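Local atomic coordinates of terminal oxygenase component of carbazole 1,9a-dioxygenase (Nocardioides aromaticivorans, PDB entry 3GCF), a protein that probably catalyses the angular dioxygenation of carbazole at positions 1 and 9a, using electrons relayed through a Rieske [2Fe-2S] cluster to a mononuclear iron(II) centre. Residues A[36-41]-A[52-57]; A[165-170]-A[316-321]; A[169-174]-A[300-305]. One frame throughout, in Å; residues are numbered along the deposited sequence.

Overall arrangement
Contact 1 lies in the Rieske domain, contacts 2 and 3 in the catalytic domain. Contact 1 is a buried, apolar meeting of two edge strands of the Rieske sheet, made without hydrogen bonds between its segments. Contacts 2 and 3 both use strand 164-173: contact 3 zips it to strand 298-307 by backbone bonds, while contact 2 presses aromatic side chains of helix 311-331 against it. Both are partly buried, but contact 2 is mostly CH-pi packing with one water bridge at its more exposed side, whereas contact 3 adds a polar cluster near the iron(II) site. F40 of segment 36-41 packs on G168 and I169, joining the two domains.

Contact 1: A[36-41]-A[52-57]; sequences HPAAFD and VTMLGE
V52 meets A38 at the start of the contact, its CG1 methyl resting 3.6 Å from the A38 carbonyl O, while its CG2 faces A38 CB more loosely. M54, two residues on, does most of the work. Its CG stands anti to the carbonyl carbon (chi1 -60°), and the extended chi2 carries SD to 3.5 Å from A38 CB. A bend at chi3 (68°) swings the CE methyl against H36, 3.4 Å from its carbonyl O and 3.5 Å from its CB. The chain then reverses in a type I' beta turn from M54 to E57, closed by M54 N to E57 O and E57 N to M54 O. The positive phi angles of L55 and G56 belong to this turn. L55 sends CD1 over one face of the H36 imidazole, a CH-pi contact 4.2 Å from the ring centroid and offset toward the rim. H36 NE2 bonds to F31 O, which helps to fix the ring that L55 covers.

Strands 34-40 and 49-54 are the two outermost strands of the six-stranded Rieske-domain sheet; the segments 36-40 and 52-54 run nearly antiparallel, their axes 8.1 Å apart at the closest, so side chains fill the interval between them. Each strand pairs on its other flank: strand 34-40 with strand 138-143, where A38 and A39 form a classic beta bulge opposite V139, and V52 with V59 of strand 57-64.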
# COMPACT_ATOMS: atom_id res chain seq x y z
N HIS A 36 -4.25 -18.21 -24.18
CA HIS A 36 -5.06 -17.53 -23.17
C HIS A 36 -5.67 -16.29 -23.82
O HIS A 36 -5.02 -15.63 -24.62
CB HIS A 36 -4.20 -17.07 -21.98
CG HIS A 36 -3.73 -18.19 -21.10
ND1 HIS A 36 -4.56 -18.83 -20.21
CD2 HIS A 36 -2.51 -18.76 -20.97
CE1 HIS A 36 -3.87 -19.75 -19.56
NE2 HIS A 36 -2.62 -19.73 -20.00
N PRO A 37 -6.93 -15.96 -23.48
CA PRO A 37 -7.54 -14.77 -24.08
C PRO A 37 -6.90 -13.51 -23.50
O PRO A 37 -6.54 -13.48 -22.32
CB PRO A 37 -9.01 -14.90 -23.70
CG PRO A 37 -8.95 -15.64 -22.39
CD PRO A 37 -7.91 -16.70 -22.67
N ALA A 38 -6.76 -12.47 -24.32
CA ALA A 38 -6.16 -11.22 -23.88
C ALA A 38 -7.16 -10.08 -23.93
O ALA A 38 -7.17 -9.19 -23.09
CB ALA A 38 -4.95 -10.88 -24.75
N ALA A 39 -8.02 -10.12 -24.94
CA ALA A 39 -9.00 -9.06 -25.13
C ALA A 39 -9.99 -9.50 -26.19
O ALA A 39 -9.89 -10.60 -26.73
CB ALA A 39 -8.29 -7.79 -25.59
N PHE A 40 -10.94 -8.62 -26.48
CA PHE A 40 -11.93 -8.90 -27.51
C PHE A 40 -11.46 -8.19 -28.77
O PHE A 40 -10.92 -7.09 -28.71
CB PHE A 40 -13.30 -8.42 -27.07
CG PHE A 40 -13.90 -9.26 -25.99
CD1 PHE A 40 -14.52 -10.46 -26.30
CD2 PHE A 40 -13.75 -8.90 -24.65
CE1 PHE A 40 -15.00 -11.31 -25.29
CE2 PHE A 40 -14.22 -9.74 -23.64
CZ PHE A 40 -14.84 -10.94 -23.96
N ASP A 41 -11.67 -8.84 -29.91
CA ASP A 41 -11.25 -8.29 -31.19
C ASP A 41 -11.75 -6.87 -31.44
O ASP A 41 -11.02 -6.03 -31.98
CB ASP A 41 -11.71 -9.20 -32.32
CG ASP A 41 -11.06 -8.85 -33.64
OD1 ASP A 41 -9.81 -8.80 -33.70
OD2 ASP A 41 -11.79 -8.64 -34.62
N VAL A 52 -2.21 -5.20 -21.94
CA VAL A 52 -2.70 -6.26 -21.07
C VAL A 52 -1.53 -6.89 -20.32
O VAL A 52 -0.37 -6.77 -20.72
CB VAL A 52 -3.44 -7.37 -21.88
CG1 VAL A 52 -4.58 -6.78 -22.68
CG2 VAL A 52 -2.46 -8.11 -22.78
N THR A 53 -1.85 -7.55 -19.21
CA THR A 53 -0.84 -8.23 -18.41
C THR A 53 -1.34 -9.66 -18.31
O THR A 53 -2.44 -9.91 -17.83
CB THR A 53 -0.72 -7.61 -17.00
OG1 THR A 53 -0.33 -6.23 -17.12
CG2 THR A 53 0.34 -8.34 -16.18
N MET A 54 -0.52 -10.59 -18.77
CA MET A 54 -0.90 -11.99 -18.74
C MET A 54 0.18 -12.84 -18.12
O MET A 54 1.34 -12.80 -18.54
CB MET A 54 -1.18 -12.48 -20.17
CG MET A 54 -2.29 -11.72 -20.87
SD MET A 54 -2.40 -12.12 -22.63
CE MET A 54 -2.96 -13.84 -22.55
N LEU A 55 -0.19 -13.62 -17.11
CA LEU A 55 0.74 -14.49 -16.42
C LEU A 55 2.04 -13.76 -16.06
O LEU A 55 3.13 -14.28 -16.28
CB LEU A 55 1.04 -15.72 -17.29
CG LEU A 55 -0.10 -16.73 -17.49
CD1 LEU A 55 -1.14 -16.19 -18.45
CD2 LEU A 55 0.47 -18.03 -18.02
N GLY A 56 1.89 -12.56 -15.52
CA GLY A 56 3.03 -11.75 -15.12
C GLY A 56 3.70 -10.95 -16.22
O GLY A 56 4.54 -10.09 -15.95
N GLU A 57 3.34 -11.21 -17.48
CA GLU A 57 3.95 -10.49 -18.60
C GLU A 57 3.11 -9.33 -19.12
O GLU A 57 1.91 -9.48 -19.36
CB GLU A 57 4.22 -11.45 -19.76
CG GLU A 57 5.20 -12.57 -19.45
CD GLU A 57 5.53 -13.40 -20.67
OE1 GLU A 57 6.17 -12.87 -21.60
OE2 GLU A 57 5.15 -14.59 -20.70

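Contact 2: A[165-170]-A[316-321]; sequences HLLGIR and TFEVEF
L167 is wedged against two phenylalanines that helix 311-331 presents one turn apart. Its CB sits over the centre of the F321 ring, 3.8 Å from the centroid and 7° off the normal, and its CD1 lies over one face of F317, 3.7 Å from that centroid but displaced toward the rim. CD1 also comes within 3.7 Å of F321 CB and 3.6 Å of E318 CA, so one leucine methyl fits into the groove between two side chains and the helix backbone. Both rings reach the strand because their CG atoms stand anti to the backbone N (chi1 179° in F317, -176° in F321), which carries them outward from the helix. F317 CE2 continues to the H165 carbonyl O, while the far end of F321 lies beside the backbone of G168, with I169 CG2 at its edge.

This is a helix laid on an antiparallel sheet, nearly along the direction of its edge strand 164-173, in the catalytic domain of a ring-hydroxylating oxygenase; the packing is consistent with the helix-grip architecture of the Bet v 1-like clan. Helix 311-331 follows strand 298-307 in the chain, and F317 also touches R306 of that neighbouring strand.

Whereas the two phenylalanines are buried, H165 and E318 form the partly exposed, looser side of the contact, where close carbon packing gives way to polar bridging. The imidazole and carboxylate do not meet directly, H165 NE2 and E318 OE2 being 3.7 Å apart. Water 1 joins them instead: it lies in the plane of the imidazole, 2.9 Å from NE2, and donates a bond to OE2 of 3.0 Å. The other carboxylate oxygen, E318 OE1, makes a long and weak ion pair with K315.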
# COMPACT_ATOMS: atom_id res chain seq x y z
N HIS A 165 -22.32 -17.59 -32.62
CA HIS A 165 -21.73 -16.27 -32.51
C HIS A 165 -21.49 -16.06 -31.03
O HIS A 165 -22.27 -16.52 -30.20
CB HIS A 165 -22.68 -15.20 -33.04
CG HIS A 165 -22.00 -13.88 -33.28
ND1 HIS A 165 -21.13 -13.68 -34.33
CD2 HIS A 165 -22.02 -12.73 -32.57
CE1 HIS A 165 -20.64 -12.45 -34.26
NE2 HIS A 165 -21.16 -11.85 -33.20
N LEU A 166 -20.40 -15.38 -30.69
CA LEU A 166 -20.07 -15.14 -29.30
C LEU A 166 -19.88 -13.67 -28.97
O LEU A 166 -19.43 -12.88 -29.79
CB LEU A 166 -18.79 -15.91 -28.91
CG LEU A 166 -18.92 -17.44 -28.82
CD1 LEU A 166 -19.15 -18.03 -30.21
CD2 LEU A 166 -17.66 -18.03 -28.20
N LEU A 167 -20.26 -13.32 -27.74
CA LEU A 167 -20.15 -11.95 -27.24
C LEU A 167 -19.80 -12.04 -25.77
O LEU A 167 -20.33 -12.89 -25.05
CB LEU A 167 -21.48 -11.23 -27.42
CG LEU A 167 -21.93 -11.03 -28.87
CD1 LEU A 167 -23.40 -10.63 -28.89
CD2 LEU A 167 -21.06 -9.97 -29.55
N GLY A 168 -18.89 -11.19 -25.31
CA GLY A 168 -18.52 -11.23 -23.91
C GLY A 168 -17.90 -9.95 -23.38
O GLY A 168 -17.84 -8.94 -24.07
N ILE A 169 -17.46 -10.01 -22.13
CA ILE A 169 -16.81 -8.89 -21.48
C ILE A 169 -15.72 -9.47 -20.61
O ILE A 169 -15.66 -10.68 -20.40
CB ILE A 169 -17.78 -8.10 -20.57
CG1 ILE A 169 -18.38 -9.03 -19.52
CG2 ILE A 169 -18.86 -7.43 -21.42
CD1 ILE A 169 -19.24 -8.34 -18.50
N ARG A 170 -14.83 -8.61 -20.13
CA ARG A 170 -13.75 -9.04 -19.26
C ARG A 170 -13.59 -7.98 -18.19
O ARG A 170 -13.97 -6.83 -18.40
CB ARG A 170 -12.44 -9.18 -20.04
CG ARG A 170 -11.91 -7.89 -20.67
CD ARG A 170 -10.73 -8.18 -21.60
NE ARG A 170 -10.19 -6.99 -22.25
CZ ARG A 170 -9.18 -6.25 -21.77
NH1 ARG A 170 -8.59 -6.58 -20.63
NH2 ARG A 170 -8.75 -5.20 -22.45
N THR A 316 -29.77 -10.03 -33.92
CA THR A 316 -30.73 -10.20 -32.84
C THR A 316 -29.99 -10.52 -31.55
O THR A 316 -30.35 -10.02 -30.49
CB THR A 316 -31.73 -11.32 -33.18
OG1 THR A 316 -32.49 -10.94 -34.33
CG2 THR A 316 -32.69 -11.56 -32.01
N PHE A 317 -28.95 -11.35 -31.64
CA PHE A 317 -28.16 -11.72 -30.47
C PHE A 317 -27.42 -10.49 -29.93
O PHE A 317 -27.48 -10.20 -28.73
CB PHE A 317 -27.16 -12.82 -30.83
CG PHE A 317 -26.28 -13.25 -29.68
CD1 PHE A 317 -26.78 -13.33 -28.38
CD2 PHE A 317 -24.95 -13.62 -29.91
CE1 PHE A 317 -25.96 -13.76 -27.32
CE2 PHE A 317 -24.13 -14.05 -28.87
CZ PHE A 317 -24.64 -14.12 -27.57
N GLU A 318 -26.75 -9.77 -30.81
CA GLU A 318 -26.02 -8.58 -30.39
C GLU A 318 -26.94 -7.58 -29.70
O GLU A 318 -26.56 -6.96 -28.71
CB GLU A 318 -25.34 -7.92 -31.59
CG GLU A 318 -24.44 -8.87 -32.36
CD GLU A 318 -23.76 -8.21 -33.55
OE1 GLU A 318 -24.45 -7.49 -34.30
OE2 GLU A 318 -22.55 -8.44 -33.74
N VAL A 319 -28.17 -7.45 -30.20
CA VAL A 319 -29.13 -6.53 -29.59
C VAL A 319 -29.57 -6.99 -28.20
O VAL A 319 -29.59 -6.19 -27.26
CB VAL A 319 -30.39 -6.35 -30.47
CG1 VAL A 319 -31.47 -5.57 -29.71
CG2 VAL A 319 -30.02 -5.60 -31.76
N GLU A 320 -29.91 -8.27 -28.04
CA GLU A 320 -30.32 -8.73 -26.71
C GLU A 320 -29.15 -8.77 -25.74
O GLU A 320 -29.34 -8.66 -24.53
CB GLU A 320 -31.04 -10.08 -26.77
CG GLU A 320 -30.48 -11.09 -27.75
CD GLU A 320 -31.28 -12.38 -27.76
OE1 GLU A 320 -32.53 -12.32 -27.80
OE2 GLU A 320 -30.65 -13.47 -27.74
N PHE A 321 -27.93 -8.92 -26.25
CA PHE A 321 -26.76 -8.92 -25.38
C PHE A 321 -26.65 -7.53 -24.74
O PHE A 321 -26.48 -7.41 -23.53
CB PHE A 321 -25.48 -9.20 -26.18
CG PHE A 321 -24.25 -9.30 -25.33
CD1 PHE A 321 -23.99 -10.44 -24.58
CD2 PHE A 321 -23.34 -8.24 -25.27
CE1 PHE A 321 -22.85 -10.54 -23.78
CE2 PHE A 321 -22.20 -8.32 -24.47
CZ PHE A 321 -21.95 -9.48 -23.73
O HOH W 1 -19.86 -9.28 -32.81

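Contact 3: A[169-174]-A[300-305]; sequences IRRTVQ and YFQVLQ
R170 lays its CB over the centre of the F301 ring, 3.9 Å from the centroid, and its CD continues along the ring to F301 CE2; the guanidinium beyond is tied to E43 and E299. These two residues are a non-hydrogen-bonded pair of an antiparallel ladder. The hydrogen-bonded pairs beside them are I169 with Q302 and R171 with Y300, and Y300 N to R171 O is the shortest of their four backbone bonds, at 2.7 Å. Strands 164-173 and 298-307 are joined at one margin of the seven-stranded sheet of the catalytic domain.

The face of I169, R171, Y300 and Q302 carries a polar cluster of R171, Q302 and a water. R171 bends at chi3 (88°), bringing its guanidinium round to Q302, where NH2 donates to OE1 over 2.8 Å, nearly straight at 164° and in the guanidinium plane. Water 2 accepts from R171 NE and donates to Y300 O and Q302 OE1, so the amide oxygen takes two bonds. R171 NH1 pairs with D335, and R171 NH2 and Q302 NE2 both bond to L330 O. A leucine here would probably leave D335 without this counter-charge and Q302 OE1 without its arginine donor. V173 CG2 packs on Y300 CB at 3.7 Å, while the phenol OH bonds to E288. The Y300 side chain lies about 6 Å from the iron(II) ion, nearest atoms, and about 5 Å from that of its ligand D337.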
# COMPACT_ATOMS: atom_id res chain seq x y z
N ILE A 169 -17.46 -10.01 -22.13
CA ILE A 169 -16.81 -8.89 -21.48
C ILE A 169 -15.72 -9.47 -20.61
O ILE A 169 -15.66 -10.68 -20.40
CB ILE A 169 -17.78 -8.10 -20.57
CG1 ILE A 169 -18.38 -9.03 -19.52
CG2 ILE A 169 -18.86 -7.43 -21.42
CD1 ILE A 169 -19.24 -8.34 -18.50
N ARG A 170 -14.83 -8.61 -20.13
CA ARG A 170 -13.75 -9.04 -19.26
C ARG A 170 -13.59 -7.98 -18.19
O ARG A 170 -13.97 -6.83 -18.40
CB ARG A 170 -12.44 -9.18 -20.04
CG ARG A 170 -11.91 -7.89 -20.67
CD ARG A 170 -10.73 -8.18 -21.60
NE ARG A 170 -10.19 -6.99 -22.25
CZ ARG A 170 -9.18 -6.25 -21.77
NH1 ARG A 170 -8.59 -6.58 -20.63
NH2 ARG A 170 -8.75 -5.20 -22.45
N ARG A 171 -13.05 -8.38 -17.05
CA ARG A 171 -12.84 -7.46 -15.95
C ARG A 171 -11.75 -8.06 -15.07
O ARG A 171 -11.47 -9.26 -15.15
CB ARG A 171 -14.12 -7.28 -15.13
CG ARG A 171 -14.39 -8.41 -14.13
CD ARG A 171 -15.73 -8.25 -13.42
NE ARG A 171 -16.82 -8.87 -14.16
CZ ARG A 171 -18.10 -8.80 -13.78
NH1 ARG A 171 -18.43 -8.14 -12.68
NH2 ARG A 171 -19.04 -9.41 -14.50
N THR A 172 -11.14 -7.22 -14.25
CA THR A 172 -10.08 -7.63 -13.33
C THR A 172 -10.69 -8.05 -12.00
O THR A 172 -11.62 -7.41 -11.52
CB THR A 172 -9.11 -6.45 -13.10
OG1 THR A 172 -8.52 -6.08 -14.35
CG2 THR A 172 -8.01 -6.84 -12.10
N VAL A 173 -10.17 -9.14 -11.42
CA VAL A 173 -10.65 -9.64 -10.13
C VAL A 173 -9.43 -9.75 -9.20
O VAL A 173 -8.37 -10.22 -9.62
CB VAL A 173 -11.30 -11.04 -10.26
CG1 VAL A 173 -11.73 -11.55 -8.88
CG2 VAL A 173 -12.50 -10.97 -11.19
N GLN A 174 -9.59 -9.30 -7.96
CA GLN A 174 -8.48 -9.32 -7.02
C GLN A 174 -8.31 -10.63 -6.25
O GLN A 174 -8.47 -10.67 -5.03
CB GLN A 174 -8.62 -8.16 -6.02
CG GLN A 174 -8.82 -6.77 -6.64
CD GLN A 174 -7.66 -6.34 -7.53
OE1 GLN A 174 -6.49 -6.47 -7.16
NE2 GLN A 174 -7.98 -5.81 -8.71
N TYR A 300 -11.11 -11.92 -15.55
CA TYR A 300 -12.29 -12.76 -15.68
C TYR A 300 -13.03 -12.45 -16.98
O TYR A 300 -13.53 -11.35 -17.17
CB TYR A 300 -13.17 -12.50 -14.46
CG TYR A 300 -14.55 -13.13 -14.43
CD1 TYR A 300 -14.76 -14.43 -14.88
CD2 TYR A 300 -15.63 -12.43 -13.88
CE1 TYR A 300 -16.03 -15.03 -14.79
CE2 TYR A 300 -16.89 -13.01 -13.78
CZ TYR A 300 -17.09 -14.31 -14.23
OH TYR A 300 -18.34 -14.86 -14.12
N PHE A 301 -13.05 -13.42 -17.89
CA PHE A 301 -13.75 -13.27 -19.17
C PHE A 301 -15.06 -14.04 -19.09
O PHE A 301 -15.10 -15.17 -18.60
CB PHE A 301 -12.95 -13.87 -20.34
CG PHE A 301 -11.73 -13.08 -20.75
CD1 PHE A 301 -10.59 -13.05 -19.95
CD2 PHE A 301 -11.70 -12.41 -21.97
CE1 PHE A 301 -9.44 -12.38 -20.36
CE2 PHE A 301 -10.55 -11.72 -22.40
CZ PHE A 301 -9.42 -11.71 -21.59
N GLN A 302 -16.14 -13.44 -19.58
CA GLN A 302 -17.43 -14.09 -19.62
C GLN A 302 -17.84 -14.00 -21.07
O GLN A 302 -17.96 -12.90 -21.60
CB GLN A 302 -18.45 -13.36 -18.75
CG GLN A 302 -18.19 -13.42 -17.27
CD GLN A 302 -18.95 -12.36 -16.52
OE1 GLN A 302 -18.64 -11.18 -16.62
NE2 GLN A 302 -19.97 -12.77 -15.78
N VAL A 303 -18.05 -15.14 -21.73
CA VAL A 303 -18.43 -15.15 -23.14
C VAL A 303 -19.66 -15.99 -23.38
O VAL A 303 -19.70 -17.17 -23.03
CB VAL A 303 -17.28 -15.69 -24.02
CG1 VAL A 303 -17.57 -15.40 -25.49
CG2 VAL A 303 -15.96 -15.06 -23.61
N LEU A 304 -20.67 -15.38 -23.98
CA LEU A 304 -21.92 -16.07 -24.26
C LEU A 304 -21.97 -16.53 -25.71
O LEU A 304 -21.62 -15.78 -26.63
CB LEU A 304 -23.10 -15.14 -23.95
CG LEU A 304 -23.17 -14.66 -22.50
CD1 LEU A 304 -24.44 -13.86 -22.28
CD2 LEU A 304 -23.12 -15.86 -21.55
N GLN A 305 -22.39 -17.77 -25.91
CA GLN A 305 -22.47 -18.37 -27.24
C GLN A 305 -23.90 -18.68 -27.66
O GLN A 305 -24.63 -19.38 -26.95
CB GLN A 305 -21.64 -19.65 -27.28
CG GLN A 305 -21.74 -20.44 -28.57
CD GLN A 305 -20.87 -21.68 -28.54
OE1 GLN A 305 -20.99 -22.50 -27.63
NE2 GLN A 305 -20.00 -21.82 -29.53
O HOH W 2 -15.92 -10.17 -16.74